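Local atomic coordinates of P protein (Mumps virus, PDB entry 3BBZ), a protein that is the viral phosphoprotein, whose nucleocapsid-binding domain probably attaches the polymerase to the nucleocapsid during replication. Residues A[15-18]-A[19-22]. The protein carries 1 engineered substitution. Numbering follows the deposited sequence.
Sequences VANP and QMKQ. With FMT (formic acid), chain E.
Val15 lays its CG1 methyl against the first turn of helix 18-29, 3.5 Å from CB of Met20. The two side chains cross at about a right angle. CG1 is turned trans to the residue's own backbone N (chi1 -170°), which brings it to Met20 and the backbone N of Lys21. Val15 is buried.

Asn17 is the N-cap of the helix. Its OD1 accepts from Met20 N at 2.9 Å, with the donor nearly in line with the side-chain C=O. CG of Met20 passes alongside, 3.3 Å from Asn17 OD1, and these side chains also cross at about a right angle. The main chain adds two helical bonds. Lys21 N donates to Asn17 O at 3.0 Å. Gln22 N donates to Pro18 O, also at 3.0 Å. The side chain of Gln22 runs past the same oxygen, with CG 3.1 Å from Pro18 O.

A formic acid, probably from the crystallisation liquor, is held by the loop: its O1 accepts from Asn17 N at 2.9 Å and its O2 from Ala16 N, which also makes a weak bond to O1. The amide of Met20 comes too early for a helical carbonyl four residues back, and the Asn17 side chain supplies an acceptor. Buried Val15 gives the turn between helices 3-14 and 18-29 an apolar contact with the first turn of the second helix.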
ATOM      1  N   VAL A  15       6.357  -5.187  -1.956  1.00 22.58           N
ATOM      2  CA  VAL A  15       6.269  -4.982  -3.410  1.00 23.49           C
ATOM      3  C   VAL A  15       7.660  -4.698  -4.006  1.00 23.88           C
ATOM      4  O   VAL A  15       8.262  -3.625  -3.777  1.00 24.35           O
ATOM      5  CB  VAL A  15       5.236  -3.855  -3.756  1.00 22.97           C
ATOM      6  CG1 VAL A  15       4.959  -3.804  -5.247  1.00 23.47           C
ATOM      7  CG2 VAL A  15       3.924  -4.072  -2.958  1.00 22.84           C
ATOM      8  N   ALA A  16       8.165  -5.692  -4.751  1.00 24.83           N
ATOM      9  CA  ALA A  16       9.479  -5.630  -5.406  1.00 24.48           C
ATOM     10  C   ALA A  16       9.376  -5.043  -6.807  1.00 23.89           C
ATOM     11  O   ALA A  16      10.333  -4.411  -7.274  1.00 25.26           O
ATOM     12  CB  ALA A  16      10.161  -7.023  -5.434  1.00 25.04           C
ATOM     13  N   ASN A  17       8.229  -5.233  -7.480  1.00 21.98           N
ATOM     14  CA  ASN A  17       8.070  -4.715  -8.840  1.00 18.43           C
ATOM     15  C   ASN A  17       7.781  -3.196  -8.811  1.00 16.34           C
ATOM     16  O   ASN A  17       6.800  -2.744  -8.184  1.00 15.42           O
ATOM     17  CB  ASN A  17       7.082  -5.594  -9.639  1.00 19.18           C
ATOM     18  CG  ASN A  17       6.496  -4.909 -10.882  1.00 16.99           C
ATOM     19  OD1 ASN A  17       5.714  -3.999 -10.778  1.00 14.16           O
ATOM     20  ND2 ASN A  17       6.823  -5.406 -12.044  1.00 18.06           N
ATOM     21  N   PRO A  18       8.695  -2.405  -9.410  1.00 14.51           N
ATOM     22  CA  PRO A  18       8.691  -0.944  -9.244  1.00 12.79           C
ATOM     23  C   PRO A  18       7.448  -0.241  -9.793  1.00 10.66           C
ATOM     24  O   PRO A  18       7.030   0.755  -9.233  1.00  8.28           O
ATOM     25  CB  PRO A  18       9.980  -0.503  -9.938  1.00 12.61           C
ATOM     26  CG  PRO A  18      10.841  -1.757  -9.907  1.00 14.51           C
ATOM     27  CD  PRO A  18       9.848  -2.826 -10.229  1.00 14.81           C
ATOM     28  N   GLN A  19       6.820  -0.793 -10.825  1.00  9.12           N
ATOM     29  CA  GLN A  19       5.588  -0.201 -11.319  1.00  8.62           C
ATOM     30  C   GLN A  19       4.429  -0.455 -10.343  1.00  6.95           C
ATOM     31  O   GLN A  19       3.611   0.436 -10.090  1.00  5.82           O
ATOM     32  CB  GLN A  19       5.260  -0.674 -12.757  1.00  8.81           C
ATOM     33  CG  GLN A  19       6.065   0.024 -13.866  1.00 10.86           C
ATOM     34  CD  GLN A  19       5.626  -0.390 -15.291  1.00 11.72           C
ATOM     35  OE1 GLN A  19       5.206  -1.512 -15.528  1.00 12.51           O
ATOM     36  NE2 GLN A  19       5.729   0.530 -16.230  1.00 19.48           N
ATOM     37  N   MET A  20       4.372  -1.654  -9.756  1.00  6.44           N
ATOM     38  CA  MET A  20       3.333  -1.942  -8.741  1.00  6.38           C
ATOM     39  C   MET A  20       3.531  -1.062  -7.515  1.00  5.30           C
ATOM     40  O   MET A  20       2.563  -0.587  -6.895  1.00  5.40           O
ATOM     41  CB  MET A  20       3.335  -3.408  -8.350  1.00  5.87           C
ATOM     42  CG  MET A  20       2.701  -4.327  -9.356  1.00  6.93           C
ATOM     43  SD  MET A  20       2.852  -6.018  -8.795  1.00  9.98           S
ATOM     44  CE  MET A  20       1.917  -5.936  -7.290  1.00  2.00           C
ATOM     45  N   LYS A  21       4.793  -0.776  -7.220  1.00  5.58           N
ATOM     46  CA  LYS A  21       5.186   0.004  -6.047  1.00  6.30           C
ATOM     47  C   LYS A  21       4.717   1.422  -6.222  1.00  5.55           C
ATOM     48  O   LYS A  21       4.131   1.967  -5.300  1.00  5.50           O
ATOM     49  CB  LYS A  21       6.712  -0.068  -5.849  1.00  6.66           C
ATOM     50  CG  LYS A  21       7.308   0.635  -4.615  0.50  6.12           C
ATOM     51  CD  LYS A  21       8.745   0.121  -4.368  0.50  6.04           C
ATOM     52  CE  LYS A  21       9.628   1.158  -3.712  0.50  8.90           C
ATOM     53  NZ  LYS A  21      11.095   0.820  -3.824  0.50  9.82           N
ATOM     54  N   GLN A  22       4.950   2.006  -7.413  1.00  6.83           N
ATOM     55  CA  GLN A  22       4.519   3.403  -7.750  1.00  7.17           C
ATOM     56  C   GLN A  22       3.014   3.539  -7.729  1.00  5.38           C
ATOM     57  O   GLN A  22       2.526   4.576  -7.307  1.00  3.91           O
ATOM     58  CB  GLN A  22       4.974   3.894  -9.148  1.00  7.11           C
ATOM     59  CG  GLN A  22       6.501   3.747  -9.504  1.00 11.60           C
ATOM     60  CD  GLN A  22       6.767   3.597 -11.046  1.00 12.86           C
ATOM     61  OE1 GLN A  22       5.870   3.859 -11.899  1.00 20.65           O
ATOM     62  NE2 GLN A  22       7.978   3.122 -11.401  1.00 17.56           N
TER
HETATM   63  C   FMT E   4       6.078  -7.980  -5.574  1.00 36.99           C
HETATM   64  O1  FMT E   4       6.193  -7.030  -6.356  1.00 36.92           O
HETATM   65  O2  FMT E   4       6.981  -8.371  -4.831  1.00 36.38           O